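Local coordinates for protein putative metal-dependent hydrolase (Bacillus subtilis, PDB 6KNS) that adopts a metallo-beta-lactamase fold with a two-zinc site, binds calcium as well, and is probably a hydrolase related to short-form tRNA 3'-processing endoribonucleases, at residues T134-R148 with T159-E173. Numbering follows the deposited sequence.
Sequences TFLKTIHPVTCYAMR and TADSSYQDSFIPFSE. With ZN (zinc ion), chain H; ZN (zinc ion), chain G.
H140 and D161 meet at the dinuclear zinc centre of this metallo-beta-lactamase fold, each carried by a loop that follows a strand of the same sheet. H140 NE2 binds one zinc at 2.3 Å; D161 OD2 binds that zinc too and bridges to the second, while H65 and H67 complete the first site and D69, H70 and H217 the second. D161 CB sits over one face of the imidazole, whose plane stands 84° from the carboxylate, and P141 CD lies over the opposite face; H140 ND1 donates to G194 O, so the ring is held at both nitrogens. In the second shell, T138 OG1 donates to D161 O at 2.8 Å, tying the two ligand loops. I139 N reaches S162 OG and S163 N returns a bond to I139 O, while the straight outer chain of Q165 puts NE2 on a lone pair of K137 O at 2.9 Å. Helix 168-171 packs on the strand pair: L136 CB stands on the F171 ring, 3.6 Å from its centroid, and A146 CB touches the edge of F168. At the helix end, R148 bends at chi3 (-98°); both NE and NH2 donate to F171 O, NH2 also to E173 O at 2.6 Å.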
loop_
_atom_site.group_PDB
_atom_site.type_symbol
_atom_site.label_atom_id
_atom_site.label_comp_id
_atom_site.label_asym_id
_atom_site.label_seq_id
_atom_site.Cartn_x
_atom_site.Cartn_y
_atom_site.Cartn_z
ATOM N N THR A 134 8.102 11.740 22.720
ATOM C CA THR A 134 9.426 11.293 23.148
ATOM C C THR A 134 9.595 9.840 22.684
ATOM O O THR A 134 8.602 9.161 22.373
ATOM C CB THR A 134 9.639 11.391 24.696
ATOM O OG1 THR A 134 8.518 10.819 25.359
ATOM C CG2 THR A 134 9.870 12.872 25.194
ATOM N N PHE A 135 10.835 9.365 22.643
ATOM C CA PHE A 135 11.209 8.148 21.880
ATOM C C PHE A 135 12.019 7.170 22.719
ATOM O O PHE A 135 12.749 7.589 23.595
ATOM C CB PHE A 135 12.058 8.550 20.683
ATOM C CG PHE A 135 11.360 9.500 19.759
ATOM C CD1 PHE A 135 10.484 9.034 18.791
ATOM C CD2 PHE A 135 11.501 10.850 19.914
ATOM C CE1 PHE A 135 9.790 9.908 17.956
ATOM C CE2 PHE A 135 10.832 11.726 19.069
ATOM C CZ PHE A 135 9.959 11.251 18.102
ATOM N N LEU A 136 11.893 5.882 22.424
ATOM C CA LEU A 136 12.776 4.849 22.986
ATOM C C LEU A 136 13.221 3.925 21.846
ATOM O O LEU A 136 12.379 3.401 21.096
ATOM C CB LEU A 136 12.055 4.048 24.060
ATOM C CG LEU A 136 12.769 2.848 24.695
ATOM C CD1 LEU A 136 13.993 3.302 25.524
ATOM C CD2 LEU A 136 11.795 2.027 25.568
ATOM N N LYS A 137 14.535 3.722 21.705
ATOM C CA LYS A 137 15.026 2.758 20.711
ATOM C C LYS A 137 14.574 1.339 21.066
ATOM O O LYS A 137 14.622 0.952 22.233
ATOM C CB LYS A 137 16.527 2.801 20.649
ATOM C CG LYS A 137 17.101 2.198 19.378
ATOM C CD LYS A 137 18.600 2.653 19.255
ATOM C CE LYS A 137 19.252 2.042 18.024
ATOM N NZ LYS A 137 18.972 0.571 17.998
ATOM N N THR A 138 14.093 0.589 20.070
ATOM C CA THR A 138 13.600 -0.769 20.317
ATOM C C THR A 138 14.680 -1.811 19.965
ATOM O O THR A 138 15.704 -1.484 19.384
ATOM C CB THR A 138 12.310 -1.034 19.533
ATOM O OG1 THR A 138 12.555 -0.982 18.118
ATOM C CG2 THR A 138 11.211 0.017 19.912
ATOM N N ILE A 139 14.441 -3.061 20.328
ATOM C CA ILE A 139 15.310 -4.142 19.927
ATOM C C ILE A 139 14.634 -4.748 18.717
ATOM O O ILE A 139 13.605 -5.398 18.843
ATOM C CB ILE A 139 15.502 -5.170 21.023
ATOM C CG1 ILE A 139 15.875 -4.472 22.346
ATOM C CG2 ILE A 139 16.556 -6.189 20.585
ATOM C CD1 ILE A 139 16.509 -5.417 23.391
ATOM N N HIS A 140 15.184 -4.473 17.532
ATOM C CA HIS A 140 14.539 -4.862 16.283
ATOM C C HIS A 140 15.610 -5.023 15.185
ATOM O O HIS A 140 16.686 -4.471 15.304
ATOM C CB HIS A 140 13.515 -3.787 15.919
ATOM C CG HIS A 140 12.455 -4.258 14.997
ATOM N ND1 HIS A 140 11.694 -5.371 15.266
ATOM C CD2 HIS A 140 12.029 -3.784 13.798
ATOM C CE1 HIS A 140 10.837 -5.560 14.278
ATOM N NE2 HIS A 140 11.022 -4.614 13.378
ATOM N N PRO A 141 15.352 -5.831 14.145
ATOM C CA PRO A 141 16.443 -6.010 13.184
ATOM C C PRO A 141 16.824 -4.783 12.370
ATOM O O PRO A 141 17.806 -4.850 11.684
ATOM C CB PRO A 141 15.932 -7.123 12.237
ATOM C CG PRO A 141 14.676 -7.643 12.828
ATOM C CD PRO A 141 14.216 -6.729 13.902
ATOM N N VAL A 142 16.006 -3.722 12.342
ATOM C CA VAL A 142 16.424 -2.412 11.839
ATOM C C VAL A 142 16.173 -1.396 12.935
ATOM O O VAL A 142 15.420 -1.654 13.870
ATOM C CB VAL A 142 15.695 -1.966 10.539
ATOM C CG1 VAL A 142 16.044 -2.897 9.344
ATOM C CG2 VAL A 142 14.162 -1.835 10.737
ATOM N N THR A 143 16.815 -0.242 12.832
ATOM C CA THR A 143 16.630 0.844 13.764
ATOM C C THR A 143 15.154 1.178 13.875
ATOM O O THR A 143 14.452 1.343 12.866
ATOM C CB THR A 143 17.401 2.092 13.287
ATOM O OG1 THR A 143 18.758 1.728 13.132
ATOM C CG2 THR A 143 17.322 3.232 14.273
ATOM N N CYS A 144 14.659 1.235 15.096
ATOM C CA CYS A 144 13.241 1.484 15.262
ATOM C C CYS A 144 13.039 2.223 16.568
ATOM O O CYS A 144 13.798 1.981 17.518
ATOM C CB CYS A 144 12.454 0.151 15.194
ATOM S SG CYS A 144 10.709 0.353 15.469
ATOM N N TYR A 145 12.068 3.161 16.607
ATOM C CA TYR A 145 11.788 3.900 17.854
ATOM C C TYR A 145 10.343 3.783 18.289
ATOM O O TYR A 145 9.437 4.050 17.511
ATOM C CB TYR A 145 12.168 5.394 17.744
ATOM C CG TYR A 145 13.628 5.580 17.597
ATOM C CD1 TYR A 145 14.448 5.776 18.703
ATOM C CD2 TYR A 145 14.210 5.479 16.356
ATOM C CE1 TYR A 145 15.841 5.906 18.555
ATOM C CE2 TYR A 145 15.578 5.611 16.193
ATOM C CZ TYR A 145 16.385 5.835 17.283
ATOM O OH TYR A 145 17.736 5.943 17.070
ATOM N N ALA A 146 10.159 3.428 19.572
ATOM C CA ALA A 146 8.865 3.501 20.228
ATOM C C ALA A 146 8.574 4.955 20.518
ATOM O O ALA A 146 9.501 5.764 20.526
ATOM C CB ALA A 146 8.853 2.688 21.499
ATOM N N MET A 147 7.301 5.293 20.718
ATOM C CA MET A 147 6.906 6.678 20.924
ATOM C C MET A 147 5.960 6.845 22.101
ATOM O O MET A 147 5.077 6.024 22.322
ATOM C CB MET A 147 6.218 7.225 19.691
ATOM C CG MET A 147 7.053 7.149 18.439
ATOM S SD MET A 147 6.062 7.533 16.987
ATOM C CE MET A 147 7.175 6.825 15.772
ATOM N N ARG A 148 6.172 7.917 22.864
ATOM C CA ARG A 148 5.275 8.310 23.943
ATOM C C ARG A 148 4.662 9.634 23.512
ATOM O O ARG A 148 5.391 10.617 23.302
ATOM C CB ARG A 148 6.041 8.485 25.238
ATOM C CG ARG A 148 5.173 9.090 26.335
ATOM C CD ARG A 148 5.918 9.518 27.588
ATOM N NE ARG A 148 5.806 8.501 28.600
ATOM C CZ ARG A 148 5.067 8.545 29.702
ATOM N NH1 ARG A 148 4.368 9.604 30.053
ATOM N NH2 ARG A 148 5.054 7.481 30.468
ATOM N N THR A 159 4.642 1.018 21.177
ATOM C CA THR A 159 5.910 0.300 21.218
ATOM C C THR A 159 6.602 0.235 19.856
ATOM O O THR A 159 7.759 -0.171 19.779
ATOM C CB THR A 159 5.734 -1.182 21.666
ATOM O OG1 THR A 159 4.943 -1.881 20.687
ATOM C CG2 THR A 159 5.075 -1.291 23.030
ATOM N N ALA A 160 5.910 0.583 18.770
ATOM C CA ALA A 160 6.382 0.206 17.460
ATOM C C ALA A 160 6.719 -1.296 17.524
ATOM O O ALA A 160 6.023 -2.069 18.214
ATOM C CB ALA A 160 7.576 1.059 17.021
ATOM N N ASP A 161 7.761 -1.714 16.817
ATOM C CA ASP A 161 8.168 -3.109 16.801
ATOM C C ASP A 161 9.336 -3.319 17.712
ATOM O O ASP A 161 10.319 -2.588 17.625
ATOM C CB ASP A 161 8.649 -3.501 15.424
ATOM C CG ASP A 161 7.529 -3.586 14.406
ATOM O OD1 ASP A 161 6.384 -3.106 14.620
ATOM O OD2 ASP A 161 7.836 -4.190 13.393
ATOM N N SER A 162 9.277 -4.357 18.533
ATOM C CA SER A 162 10.408 -4.679 19.416
ATOM C C SER A 162 10.269 -6.070 20.006
ATOM O O SER A 162 9.153 -6.558 20.197
ATOM C CB SER A 162 10.443 -3.675 20.562
ATOM O OG SER A 162 11.629 -3.782 21.331
ATOM N N SER A 163 11.389 -6.710 20.298
ATOM C CA SER A 163 11.390 -7.789 21.289
ATOM C C SER A 163 11.477 -7.137 22.675
ATOM O O SER A 163 11.698 -5.919 22.810
ATOM C CB SER A 163 12.567 -8.766 21.086
ATOM O OG SER A 163 13.822 -8.116 21.224
ATOM N N TYR A 164 11.306 -7.951 23.702
ATOM C CA TYR A 164 11.062 -7.430 25.047
ATOM C C TYR A 164 12.304 -6.701 25.597
ATOM O O TYR A 164 13.421 -7.142 25.357
ATOM C CB TYR A 164 10.611 -8.562 26.023
ATOM C CG TYR A 164 10.548 -8.028 27.444
ATOM C CD1 TYR A 164 9.448 -7.294 27.884
ATOM C CD2 TYR A 164 11.627 -8.150 28.284
ATOM C CE1 TYR A 164 9.419 -6.749 29.153
ATOM C CE2 TYR A 164 11.614 -7.602 29.550
ATOM C CZ TYR A 164 10.515 -6.894 29.974
ATOM O OH TYR A 164 10.523 -6.366 31.237
ATOM N N GLN A 165 12.105 -5.583 26.303
ATOM C CA GLN A 165 13.183 -4.992 27.128
ATOM C C GLN A 165 12.604 -4.276 28.338
ATOM O O GLN A 165 11.503 -3.692 28.268
ATOM C CB GLN A 165 14.065 -4.026 26.303
ATOM C CG GLN A 165 13.269 -2.944 25.555
ATOM C CD GLN A 165 14.139 -1.975 24.780
ATOM O OE1 GLN A 165 15.339 -2.080 24.801
ATOM N NE2 GLN A 165 13.519 -1.038 24.067
ATOM N N ASP A 166 13.345 -4.328 29.444
ATOM C CA ASP A 166 12.934 -3.701 30.692
ATOM C C ASP A 166 12.741 -2.205 30.522
ATOM O O ASP A 166 11.884 -1.605 31.156
ATOM C CB ASP A 166 13.974 -3.940 31.799
ATOM C CG ASP A 166 13.928 -5.363 32.378
ATOM O OD1 ASP A 166 12.937 -6.098 32.169
ATOM O OD2 ASP A 166 14.892 -5.731 33.065
ATOM N N SER A 167 13.532 -1.593 29.668
ATOM C CA SER A 167 13.436 -0.148 29.474
ATOM C C SER A 167 12.025 0.320 29.010
ATOM O O SER A 167 11.661 1.491 29.170
ATOM C CB SER A 167 14.491 0.275 28.472
ATOM O OG SER A 167 14.288 -0.474 27.276
ATOM N N PHE A 168 11.216 -0.573 28.446
ATOM C CA PHE A 168 9.852 -0.167 28.097
ATOM C C PHE A 168 9.023 0.246 29.338
ATOM O O PHE A 168 8.027 0.956 29.201
ATOM C CB PHE A 168 9.118 -1.303 27.391
ATOM C CG PHE A 168 9.313 -1.359 25.893
ATOM C CD1 PHE A 168 8.935 -0.306 25.097
ATOM C CD2 PHE A 168 9.795 -2.515 25.287
ATOM C CE1 PHE A 168 9.061 -0.384 23.701
ATOM C CE2 PHE A 168 9.931 -2.603 23.916
ATOM C CZ PHE A 168 9.556 -1.543 23.114
ATOM N N ILE A 169 9.427 -0.196 30.540
ATOM C CA ILE A 169 8.588 -0.015 31.720
ATOM C C ILE A 169 8.625 1.421 32.196
ATOM O O ILE A 169 7.563 2.036 32.299
ATOM C CB ILE A 169 8.903 -1.045 32.828
ATOM C CG1 ILE A 169 8.362 -2.414 32.406
ATOM C CG2 ILE A 169 8.302 -0.642 34.189
ATOM C CD1 ILE A 169 8.912 -3.581 33.232
ATOM N N PRO A 170 9.827 1.974 32.481
ATOM C CA PRO A 170 9.901 3.409 32.779
ATOM C C PRO A 170 9.405 4.294 31.641
ATOM O O PRO A 170 8.736 5.284 31.883
ATOM C CB PRO A 170 11.398 3.661 33.001
ATOM C CG PRO A 170 12.002 2.327 33.266
ATOM C CD PRO A 170 11.108 1.282 32.732
ATOM N N PHE A 171 9.741 3.947 30.409
ATOM C CA PHE A 171 9.248 4.702 29.263
ATOM C C PHE A 171 7.723 4.842 29.219
ATOM O O PHE A 171 7.213 5.912 28.908
ATOM C CB PHE A 171 9.716 4.052 27.961
ATOM C CG PHE A 171 9.411 4.866 26.730
ATOM C CD1 PHE A 171 10.014 6.121 26.538
ATOM C CD2 PHE A 171 8.555 4.370 25.751
ATOM C CE1 PHE A 171 9.749 6.869 25.367
ATOM C CE2 PHE A 171 8.288 5.092 24.592
ATOM C CZ PHE A 171 8.883 6.332 24.391
ATOM N N SER A 172 7.012 3.754 29.522
ATOM C CA SER A 172 5.554 3.712 29.404
ATOM C C SER A 172 4.851 4.086 30.710
ATOM O O SER A 172 3.625 3.979 30.785
ATOM C CB SER A 172 5.087 2.306 29.006
ATOM O OG SER A 172 5.772 1.821 27.858
ATOM N N GLU A 173 5.608 4.530 31.721
ATOM C CA GLU A 173 5.057 4.763 33.052
ATOM C C GLU A 173 3.797 5.642 33.082
ATOM O O GLU A 173 3.781 6.784 32.618
ATOM C CB GLU A 173 6.111 5.353 34.018
ATOM C CG GLU A 173 5.601 5.339 35.455
ATOM C CD GLU A 173 6.687 5.585 36.504
ATOM O OE1 GLU A 173 7.716 6.221 36.186
ATOM O OE2 GLU A 173 6.482 5.151 37.652
HETATM ZN ZN ZN H . 9.550 -4.039 11.769
HETATM ZN ZN ZN G . 6.389 -4.164 11.666
#